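Local coordinates for DNA mismatch repair protein MutL (Aquifex aeolicus, PDB 6LZI) that binds and probably hydrolyses ATP through a Bergerat-type ATPase fold as part of DNA mismatch repair, and here holds ADP, at residues A[44-49]-A[136-141]; A[100-105]-A[115-120]; A[204-209]-A[223-228]. One frame throughout, in Å; residues are numbered along the deposited sequence.

Interaction 1: A[44-49]-A[136-141]; sequences KRLIRV and EVEVRD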
loop_
_atom_site.group_PDB
_atom_site.type_symbol
_atom_site.label_atom_id
_atom_site.label_comp_id
_atom_site.label_asym_id
_atom_site.label_seq_id
_atom_site.Cartn_x
_atom_site.Cartn_y
_atom_site.Cartn_z
ATOM N N LYS A 44 5.525 2.825 15.733
ATOM C CA LYS A 44 4.929 1.759 16.524
ATOM C C LYS A 44 5.965 0.812 17.046
ATOM O O LYS A 44 7.103 1.188 17.371
ATOM C CB LYS A 44 3.933 0.982 15.690
ATOM C CG LYS A 44 4.541 0.568 14.345
ATOM C CD LYS A 44 3.403 -0.153 13.514
ATOM C CE LYS A 44 1.997 -0.197 14.216
ATOM N NZ LYS A 44 1.216 1.157 13.890
ATOM N N ARG A 45 5.547 -0.455 17.156
ATOM C CA ARG A 45 6.470 -1.446 17.644
ATOM C C ARG A 45 7.118 -2.289 16.552
ATOM O O ARG A 45 8.321 -2.566 16.637
ATOM C CB ARG A 45 5.766 -2.335 18.703
ATOM C CG ARG A 45 6.584 -3.468 19.144
ATOM C CD ARG A 45 6.084 -4.067 20.443
ATOM N NE ARG A 45 7.034 -5.072 20.900
ATOM C CZ ARG A 45 8.185 -4.778 21.504
ATOM N NH1 ARG A 45 8.528 -3.508 21.758
ATOM N NH2 ARG A 45 8.998 -5.756 21.844
ATOM N N LEU A 46 6.360 -2.739 15.558
ATOM C CA LEU A 46 6.919 -3.446 14.415
ATOM C C LEU A 46 6.078 -3.151 13.197
ATOM O O LEU A 46 4.845 -3.269 13.223
ATOM C CB LEU A 46 6.944 -4.963 14.666
ATOM C CG LEU A 46 7.342 -5.743 13.404
ATOM C CD1 LEU A 46 8.788 -5.686 13.022
ATOM C CD2 LEU A 46 6.753 -7.175 13.611
ATOM N N ILE A 47 6.774 -2.883 12.104
ATOM C CA ILE A 47 6.248 -2.918 10.760
ATOM C C ILE A 47 7.094 -3.912 9.998
ATOM O O ILE A 47 8.336 -3.754 9.944
ATOM C CB ILE A 47 6.407 -1.507 10.110
ATOM C CG1 ILE A 47 5.542 -0.468 10.859
ATOM C CG2 ILE A 47 5.955 -1.488 8.674
ATOM C CD1 ILE A 47 6.179 0.906 10.835
ATOM N N ARG A 48 6.441 -4.917 9.387
ATOM C CA ARG A 48 7.106 -5.941 8.588
ATOM C C ARG A 48 6.404 -6.029 7.237
ATOM O O ARG A 48 5.161 -6.045 7.187
ATOM C CB ARG A 48 7.056 -7.314 9.281
ATOM C CG ARG A 48 7.777 -8.302 8.452
ATOM C CD ARG A 48 7.884 -9.669 9.138
ATOM N NE ARG A 48 6.554 -10.180 9.452
ATOM C CZ ARG A 48 5.804 -10.871 8.610
ATOM N NH1 ARG A 48 6.235 -11.141 7.362
ATOM N NH2 ARG A 48 4.611 -11.279 9.015
ATOM N N VAL A 49 7.195 -6.004 6.155
ATOM C CA VAL A 49 6.657 -6.167 4.803
ATOM C C VAL A 49 7.476 -7.214 4.098
ATOM O O VAL A 49 8.689 -7.066 3.939
ATOM C CB VAL A 49 6.671 -4.834 4.030
ATOM C CG1 VAL A 49 6.127 -4.978 2.574
ATOM C CG2 VAL A 49 5.820 -3.811 4.721
ATOM N N GLU A 136 12.194 -9.111 2.751
ATOM C CA GLU A 136 11.442 -8.894 3.974
ATOM C C GLU A 136 12.129 -7.759 4.726
ATOM O O GLU A 136 13.338 -7.814 4.940
ATOM C CB GLU A 136 11.417 -10.194 4.809
ATOM C CG GLU A 136 10.568 -9.987 6.045
ATOM C CD GLU A 136 10.140 -11.349 6.570
ATOM O OE1 GLU A 136 8.929 -11.542 6.711
ATOM O OE2 GLU A 136 11.044 -12.200 6.606
ATOM N N VAL A 137 11.373 -6.725 5.117
ATOM C CA VAL A 137 11.918 -5.590 5.853
ATOM C C VAL A 137 11.169 -5.522 7.179
ATOM O O VAL A 137 9.925 -5.647 7.215
ATOM C CB VAL A 137 11.737 -4.295 5.018
ATOM C CG1 VAL A 137 12.385 -3.095 5.760
ATOM C CG2 VAL A 137 12.407 -4.512 3.690
ATOM N N GLU A 138 11.921 -5.383 8.282
ATOM C CA GLU A 138 11.341 -5.258 9.623
ATOM C C GLU A 138 11.816 -3.934 10.170
ATOM O O GLU A 138 13.018 -3.705 10.255
ATOM C CB GLU A 138 11.806 -6.396 10.541
ATOM C CG GLU A 138 11.307 -7.672 9.935
ATOM C CD GLU A 138 11.582 -8.879 10.775
ATOM O OE1 GLU A 138 12.041 -8.689 11.912
ATOM O OE2 GLU A 138 11.339 -9.995 10.273
ATOM N N VAL A 139 10.864 -3.076 10.529
ATOM C CA VAL A 139 11.141 -1.763 11.117
ATOM C C VAL A 139 10.584 -1.747 12.547
ATOM O O VAL A 139 9.367 -1.901 12.750
ATOM C CB VAL A 139 10.488 -0.675 10.247
ATOM C CG1 VAL A 139 10.720 0.678 10.828
ATOM C CG2 VAL A 139 11.108 -0.852 8.832
ATOM N N ARG A 140 11.485 -1.718 13.529
ATOM C CA ARG A 140 11.081 -1.798 14.925
ATOM C C ARG A 140 11.343 -0.492 15.636
ATOM O O ARG A 140 12.338 0.163 15.346
ATOM C CB ARG A 140 11.837 -2.913 15.666
ATOM C CG ARG A 140 11.315 -4.321 15.280
ATOM C CD ARG A 140 11.978 -5.414 16.140
ATOM N NE ARG A 140 11.227 -6.647 15.893
ATOM C CZ ARG A 140 10.071 -6.967 16.496
ATOM N NH1 ARG A 140 9.515 -6.164 17.411
ATOM N NH2 ARG A 140 9.453 -8.086 16.171
ATOM N N ASP A 141 10.498 -0.223 16.639
ATOM C CA ASP A 141 10.683 0.866 17.589
ATOM C C ASP A 141 10.881 2.199 16.875
ATOM O O ASP A 141 11.857 2.923 17.117
ATOM C CB ASP A 141 11.863 0.573 18.485
ATOM C CG ASP A 141 11.576 -0.570 19.432
ATOM O OD1 ASP A 141 10.405 -1.031 19.477
ATOM O OD2 ASP A 141 12.512 -0.980 20.144
HETATM O O HOH W 1 8.260 0.295 14.407
#

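Interaction 2: A[100-105]-A[115-120]; sequences KFKLRS and EIEVEA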
loop_
_atom_site.group_PDB
_atom_site.type_symbol
_atom_site.label_atom_id
_atom_site.label_comp_id
_atom_site.label_asym_id
_atom_site.label_seq_id
_atom_site.Cartn_x
_atom_site.Cartn_y
_atom_site.Cartn_z
ATOM N N LYS A 100 15.098 0.641 14.434
ATOM C CA LYS A 100 15.871 -0.606 14.519
ATOM C C LYS A 100 15.425 -1.481 13.349
ATOM O O LYS A 100 14.331 -2.060 13.359
ATOM C CB LYS A 100 15.650 -1.300 15.860
ATOM C CG LYS A 100 16.223 -0.601 17.166
ATOM C CD LYS A 100 15.481 -1.090 18.422
ATOM C CE LYS A 100 16.175 -0.756 19.759
ATOM N NZ LYS A 100 16.956 0.497 19.675
ATOM N N PHE A 101 16.279 -1.565 12.356
ATOM C CA PHE A 101 15.898 -1.875 10.986
ATOM C C PHE A 101 16.567 -3.168 10.570
ATOM O O PHE A 101 17.794 -3.289 10.661
ATOM C CB PHE A 101 16.347 -0.700 10.080
ATOM C CG PHE A 101 16.108 -0.920 8.612
ATOM C CD1 PHE A 101 17.100 -1.499 7.828
ATOM C CD2 PHE A 101 14.966 -0.387 7.975
ATOM C CE1 PHE A 101 16.874 -1.679 6.451
ATOM C CE2 PHE A 101 14.758 -0.584 6.611
ATOM C CZ PHE A 101 15.694 -1.192 5.862
ATOM N N LYS A 102 15.794 -4.138 10.077
ATOM C CA LYS A 102 16.436 -5.247 9.394
ATOM C C LYS A 102 15.920 -5.351 7.965
ATOM O O LYS A 102 14.741 -5.190 7.716
ATOM C CB LYS A 102 16.182 -6.593 10.111
ATOM C CG LYS A 102 16.953 -6.787 11.391
ATOM C CD LYS A 102 16.813 -8.193 11.914
ATOM C CE LYS A 102 17.363 -8.284 13.351
ATOM N NZ LYS A 102 16.671 -9.414 14.046
ATOM N N LEU A 103 16.780 -5.670 7.034
ATOM C CA LEU A 103 16.281 -6.021 5.702
ATOM C C LEU A 103 16.927 -7.330 5.298
ATOM O O LEU A 103 18.137 -7.444 5.346
ATOM C CB LEU A 103 16.636 -4.967 4.676
ATOM C CG LEU A 103 16.319 -5.200 3.160
ATOM C CD1 LEU A 103 15.962 -3.857 2.405
ATOM C CD2 LEU A 103 17.429 -5.829 2.420
ATOM N N ARG A 104 16.135 -8.324 4.938
ATOM C CA ARG A 104 16.696 -9.543 4.389
ATOM C C ARG A 104 16.162 -9.724 2.969
ATOM O O ARG A 104 15.013 -9.391 2.689
ATOM C CB ARG A 104 16.376 -10.779 5.283
ATOM C CG ARG A 104 14.879 -11.166 5.405
ATOM C CD ARG A 104 14.788 -12.389 6.367
ATOM N NE ARG A 104 15.184 -11.939 7.715
ATOM C CZ ARG A 104 14.335 -11.337 8.554
ATOM N NH1 ARG A 104 13.078 -11.095 8.174
ATOM N NH2 ARG A 104 14.732 -10.934 9.780
ATOM N N SER A 105 17.006 -10.220 2.073
ATOM C CA SER A 105 16.603 -10.386 0.658
ATOM C C SER A 105 17.390 -11.510 -0.013
ATOM O O SER A 105 18.600 -11.681 0.194
ATOM C CB SER A 105 16.798 -9.089 -0.155
ATOM O OG SER A 105 16.218 -9.198 -1.432
ATOM N N GLU A 115 21.088 -10.599 4.971
ATOM C CA GLU A 115 20.337 -9.749 5.892
ATOM C C GLU A 115 21.247 -8.641 6.414
ATOM O O GLU A 115 22.385 -8.900 6.770
ATOM C CB GLU A 115 19.809 -10.596 7.045
ATOM C CG GLU A 115 19.217 -9.697 8.115
ATOM C CD GLU A 115 18.640 -10.454 9.237
ATOM O OE1 GLU A 115 17.751 -11.255 8.990
ATOM O OE2 GLU A 115 19.099 -10.261 10.374
ATOM N N ILE A 116 20.766 -7.407 6.408
ATOM C CA ILE A 116 21.536 -6.293 6.958
ATOM C C ILE A 116 20.747 -5.719 8.116
ATOM O O ILE A 116 19.509 -5.683 8.104
ATOM C CB ILE A 116 21.819 -5.216 5.890
ATOM C CG1 ILE A 116 22.679 -4.096 6.465
ATOM C CG2 ILE A 116 20.534 -4.619 5.321
ATOM C CD1 ILE A 116 23.585 -3.420 5.442
ATOM N N GLU A 117 21.448 -5.343 9.163
ATOM C CA GLU A 117 20.801 -4.833 10.351
ATOM C C GLU A 117 21.359 -3.444 10.664
ATOM O O GLU A 117 22.563 -3.194 10.536
ATOM C CB GLU A 117 20.977 -5.779 11.560
ATOM C CG GLU A 117 20.296 -5.227 12.799
ATOM C CD GLU A 117 20.329 -6.192 13.990
ATOM O OE1 GLU A 117 21.164 -7.100 13.970
ATOM O OE2 GLU A 117 19.522 -6.041 14.930
ATOM N N VAL A 118 20.462 -2.517 10.973
ATOM C CA VAL A 118 20.858 -1.117 11.130
ATOM C C VAL A 118 20.114 -0.591 12.340
ATOM O O VAL A 118 18.948 -0.929 12.553
ATOM C CB VAL A 118 20.538 -0.273 9.874
ATOM C CG1 VAL A 118 20.710 1.207 10.139
ATOM C CG2 VAL A 118 21.394 -0.725 8.686
ATOM N N GLU A 119 20.760 0.274 13.108
ATOM C CA GLU A 119 20.071 0.979 14.164
ATOM C C GLU A 119 20.325 2.464 13.982
ATOM O O GLU A 119 21.479 2.907 14.045
ATOM C CB GLU A 119 20.565 0.529 15.528
ATOM C CG GLU A 119 19.745 1.057 16.657
ATOM C CD GLU A 119 20.484 0.948 17.968
ATOM O OE1 GLU A 119 21.057 1.972 18.416
ATOM O OE2 GLU A 119 20.502 -0.172 18.527
ATOM N N ALA A 120 19.249 3.228 13.795
ATOM C CA ALA A 120 19.363 4.671 13.670
ATOM C C ALA A 120 20.499 5.076 12.734
ATOM O O ALA A 120 21.301 5.976 13.023
ATOM C CB ALA A 120 19.519 5.283 15.051
HETATM O O HOH W 2 17.606 -11.543 12.642
#

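Interaction 3: A[204-209]-A[223-228]; sequences FQTKTE and FVSRNQ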
loop_
_atom_site.group_PDB
_atom_site.type_symbol
_atom_site.label_atom_id
_atom_site.label_comp_id
_atom_site.label_asym_id
_atom_site.label_seq_id
_atom_site.Cartn_x
_atom_site.Cartn_y
_atom_site.Cartn_z
ATOM N N PHE A 204 -14.616 -3.470 -0.661
ATOM C CA PHE A 204 -15.711 -2.720 -0.052
ATOM C C PHE A 204 -16.874 -3.581 0.429
ATOM O O PHE A 204 -17.842 -3.029 0.972
ATOM C CB PHE A 204 -16.187 -1.634 -1.014
ATOM C CG PHE A 204 -15.154 -0.557 -1.194
ATOM C CD1 PHE A 204 -14.867 0.351 -0.166
ATOM C CD2 PHE A 204 -14.381 -0.559 -2.324
ATOM C CE1 PHE A 204 -13.846 1.295 -0.326
ATOM C CE2 PHE A 204 -13.371 0.331 -2.532
ATOM C CZ PHE A 204 -13.074 1.305 -1.512
ATOM N N GLN A 205 -16.795 -4.904 0.246
ATOM C CA GLN A 205 -17.796 -5.865 0.688
ATOM C C GLN A 205 -19.206 -5.507 0.193
ATOM O O GLN A 205 -20.180 -5.491 0.943
ATOM C CB GLN A 205 -17.756 -5.999 2.219
ATOM C CG GLN A 205 -16.363 -6.337 2.707
ATOM C CD GLN A 205 -16.361 -7.151 3.965
ATOM O OE1 GLN A 205 -17.291 -7.087 4.765
ATOM N NE2 GLN A 205 -15.320 -7.952 4.142
ATOM N N THR A 206 -19.308 -5.217 -1.103
ATOM C CA THR A 206 -20.593 -4.905 -1.669
ATOM C C THR A 206 -20.510 -5.193 -3.155
ATOM O O THR A 206 -19.420 -5.250 -3.726
ATOM C CB THR A 206 -20.969 -3.448 -1.404
ATOM O OG1 THR A 206 -22.288 -3.208 -1.887
ATOM C CG2 THR A 206 -19.939 -2.535 -2.084
ATOM N N LYS A 207 -21.676 -5.357 -3.767
ATOM C CA LYS A 207 -21.782 -5.520 -5.203
ATOM C C LYS A 207 -21.847 -4.152 -5.864
ATOM O O LYS A 207 -22.476 -3.229 -5.346
ATOM C CB LYS A 207 -23.023 -6.342 -5.559
ATOM C CG LYS A 207 -23.384 -6.238 -7.002
ATOM C CD LYS A 207 -22.306 -6.872 -7.859
ATOM C CE LYS A 207 -22.745 -6.961 -9.284
ATOM N NZ LYS A 207 -21.646 -7.591 -10.052
ATOM N N THR A 208 -21.145 -4.016 -6.982
ATOM C CA THR A 208 -21.060 -2.759 -7.686
ATOM C C THR A 208 -21.548 -2.930 -9.110
ATOM O O THR A 208 -21.604 -4.035 -9.651
ATOM C CB THR A 208 -19.625 -2.180 -7.717
ATOM O OG1 THR A 208 -18.803 -2.957 -8.586
ATOM C CG2 THR A 208 -18.950 -2.050 -6.284
ATOM N N GLU A 209 -21.857 -1.795 -9.710
ATOM C CA GLU A 209 -22.147 -1.681 -11.131
ATOM C C GLU A 209 -20.984 -0.920 -11.726
ATOM O O GLU A 209 -20.529 0.084 -11.140
ATOM C CB GLU A 209 -23.445 -0.927 -11.419
ATOM C CG GLU A 209 -23.729 -0.803 -12.916
ATOM C CD GLU A 209 -25.081 -0.145 -13.223
ATOM O OE1 GLU A 209 -25.461 -0.084 -14.420
ATOM O OE2 GLU A 209 -25.769 0.292 -12.269
ATOM N N PHE A 223 -16.958 2.117 -10.368
ATOM C CA PHE A 223 -17.757 1.061 -9.754
ATOM C C PHE A 223 -18.582 1.731 -8.687
ATOM O O PHE A 223 -17.999 2.372 -7.804
ATOM C CB PHE A 223 -16.861 -0.036 -9.137
ATOM C CG PHE A 223 -15.923 -0.637 -10.156
ATOM C CD1 PHE A 223 -14.708 0.002 -10.461
ATOM C CD2 PHE A 223 -16.306 -1.749 -10.887
ATOM C CE1 PHE A 223 -13.853 -0.520 -11.476
ATOM C CE2 PHE A 223 -15.504 -2.253 -11.874
ATOM C CZ PHE A 223 -14.266 -1.629 -12.188
ATOM N N VAL A 224 -19.913 1.595 -8.773
ATOM C CA VAL A 224 -20.820 2.333 -7.897
ATOM C C VAL A 224 -21.694 1.346 -7.139
ATOM O O VAL A 224 -22.136 0.336 -7.697
ATOM C CB VAL A 224 -21.687 3.342 -8.693
ATOM C CG1 VAL A 224 -20.785 4.328 -9.385
ATOM C CG2 VAL A 224 -22.532 2.628 -9.688
ATOM N N SER A 225 -21.956 1.636 -5.862
ATOM C CA SER A 225 -22.937 0.858 -5.108
ATOM C C SER A 225 -23.742 1.824 -4.270
ATOM O O SER A 225 -23.145 2.588 -3.496
ATOM C CB SER A 225 -22.261 -0.173 -4.208
ATOM O OG SER A 225 -23.221 -0.920 -3.483
ATOM N N ARG A 226 -25.062 1.770 -4.397
ATOM C CA ARG A 226 -25.836 2.946 -4.025
ATOM C C ARG A 226 -26.305 3.005 -2.588
ATOM O O ARG A 226 -26.574 4.110 -2.092
ATOM C CB ARG A 226 -27.058 3.099 -4.923
ATOM C CG ARG A 226 -26.662 3.729 -6.207
ATOM C CD ARG A 226 -27.814 4.321 -6.935
ATOM N NE ARG A 226 -27.274 5.274 -7.880
ATOM C CZ ARG A 226 -27.183 6.580 -7.656
ATOM N NH1 ARG A 226 -27.588 7.105 -6.499
ATOM N NH2 ARG A 226 -26.675 7.359 -8.595
ATOM N N ASN A 227 -26.462 1.895 -1.888
ATOM C CA ASN A 227 -27.165 2.140 -0.634
ATOM C C ASN A 227 -26.189 2.502 0.493
ATOM O O ASN A 227 -26.016 3.693 0.775
ATOM C CB ASN A 227 -28.091 0.969 -0.340
ATOM C CG ASN A 227 -29.384 1.072 -1.143
ATOM O OD1 ASN A 227 -30.022 2.131 -1.164
ATOM N ND2 ASN A 227 -29.754 -0.003 -1.839
ATOM N N GLN A 228 -25.548 1.526 1.132
ATOM C CA GLN A 228 -24.391 1.777 2.026
ATOM C C GLN A 228 -24.711 2.467 3.359
ATOM O O GLN A 228 -25.202 3.592 3.399
ATOM C CB GLN A 228 -23.312 2.599 1.307
ATOM C CG GLN A 228 -22.793 1.996 0.003
ATOM C CD GLN A 228 -22.680 0.479 0.052
ATOM O OE1 GLN A 228 -23.484 -0.235 -0.551
ATOM N NE2 GLN A 228 -21.668 -0.020 0.745
#

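Interaction 1: A[44-49]-A[136-141]
Arg48 lies across from Glu136 and Glu138 on one face of an antiparallel strand pair. Arg48 CB sits near the backbone O of Val137, and CG comes nearer to that same oxygen, at 3.6 Å, while its flank rests on CG of Glu138. CG stands anti to the backbone N (chi1 -178°), which carries the chain out over the sheet; CD meets OE1 of Glu136 and, less closely, OE2 of Glu138. A bend at chi3 (58°) swings the guanidinium out of line, and Arg48 NH1 donates to Glu136 OE1 at 2.8 Å in a salt bridge. The acceptor is met nearly along its C-O axis, but the N-H is not straight (139°) and the two flat groups stand almost perpendicular. NH1 and NH2 also pair with Glu36 and Glu38 of strand 34-40, whereas Glu138 gives its OE2 to Arg104.

Both strands are inner members of the mixed sheet of the Bergerat ATP-binding fold. Ile47 and Val139 form a hydrogen-bonded pair there, with Val139 N to Ile47 O at 2.7 Å, and Val49 and Val137 repeat the pattern. These four residues occupy the other face, where helix 16-29 covers Ile47 and Val49; the side chain of Val137 is about 6 Å from ADP.

Farther along, Leu46 lays CD1 over one face of the Arg140 guanidinium and touches Arg140 CG at 3.7 Å. Arg45, with Leu46, makes a classic beta bulge opposite Val40. Arg45 O accepts from Asp141 N at 3.2 Å, the donor lying above the carbonyl plane, while Arg45 NH1 and Asp141 OD1, 3.9 Å apart, form only a long ion pair.

Interaction 2: A[100-105]-A[115-120]
Glu115 OE1 is gripped twice by Arg104, from NE at 2.9 Å and from NH2 at 3.1 Å. The guanidinium comes side-on and spends both nitrogens on the one oxygen, approaching from the same face of the carboxylate: NE comes almost head-on to the oxygen, while NH2 stands 50° above the plane. Neither N-H is straight. A chi1 of 65° sets Arg104 CG between its backbone N and carbonyl carbon, and the bend at chi3 turns the guanidinium toward the glutamate. NH1 is left for Glu136 of the next strand. The other oxygen of Glu115, OE2, is modelled as a partner of Arg127, but its position is doubtful.

Lys102 runs extended beside Glu117, their CG atoms 3.9 Å apart. Lys102 NZ donates to a water at 2.7 Å, and the carboxylate of Glu117 is salt-bridged to Arg127. At the far end of the same face Lys100 and Glu119 lie side by side and form a long salt bridge, NZ to OE2, at 3.8 Å.

The backbones belong to a beta hairpin within the Bergerat-fold sheet, joined by two hydrogen-bonded pairs, Phe101 with Val118 and Leu103 with Ile116. These residues put their side chains on the opposite face. Phe101 CD1 lies 4.2 Å from Val118 CB, Leu103 CB packs on Ile116 CG2 at 4.0 Å, and helix 91-96 covers Phe101, Leu103 and Val118; the side chain of Leu103 is about 5 Å from the ADP.

One face of the hairpin is therefore apolar, much of it covered by helix 91-96; the other sets a basic row on 100-105 against an acidic row on 115-120. With OE1 held by two nitrogens of Arg104, the buried Glu115 probably stays ionised, and its negative charge would in turn help balance Arg104.

Interaction 3: A[204-209]-A[223-228]
Phe223 meets Thr208 first: the threonine OG1 sits at the edge of the ring, near its plane, 3.6 Å from Phe223 CD2, while the ring itself leads off to pack on helix 196-204. Next comes Val224, whose backbone exchanges two hydrogen bonds with Glu209, each 2.9 Å: Val224 N to Glu209 O, and Glu209 N to Val224 O. Val224 CG2 lies 3.5 Å from Glu209 O. Glu209 sends its extended chain onward to the backbone N of Lys303.

Ser225 turns its CB toward the loop, and OG, anti to the backbone N (chi1 180°), is hydrogen-bonded to Thr206 OG1 at 2.9 Å, either hydroxyl being a possible donor. Lys207 O and Gln228 OE1, 3.1 and 3.0 Å from Ser225 OG, are rival acceptors for its single proton, and the choice is not settled. A valine in place of Thr206 would probably leave the Ser225 hydroxyl without its threonine mate, so that it holds the loop less firmly. Gln228, bent at chi2, brings its amide to meet Thr206 from the opposite direction, NE2 lying 4.1 Å from the threonine CB.

The Glu209-Val224 bridge begins the antiparallel hairpin of strands 209-213 and 219-225, at the edge of the second domain's mixed sheet.

From the N terminus, 44-49 pairs with 136-141 in the larger sheet, so interaction 1 closes a loop of 86 intervening residues. Within that loop lies the short hairpin closed by interaction 2, between 100-105 and 115-120. The two are neighbours, since strand 134-140 lies beside strand 100-106, and together they join central strands of the ATPase sheet. Interaction 3 follows in series, closing a short loop of 13 residues in the second domain, where it ties the segment after helix 196-204 to strand 219-225. It stands on the opposite side of the chain's centre, its nearest atoms about 21 Å from interaction 1 and about 29 Å from interaction 2.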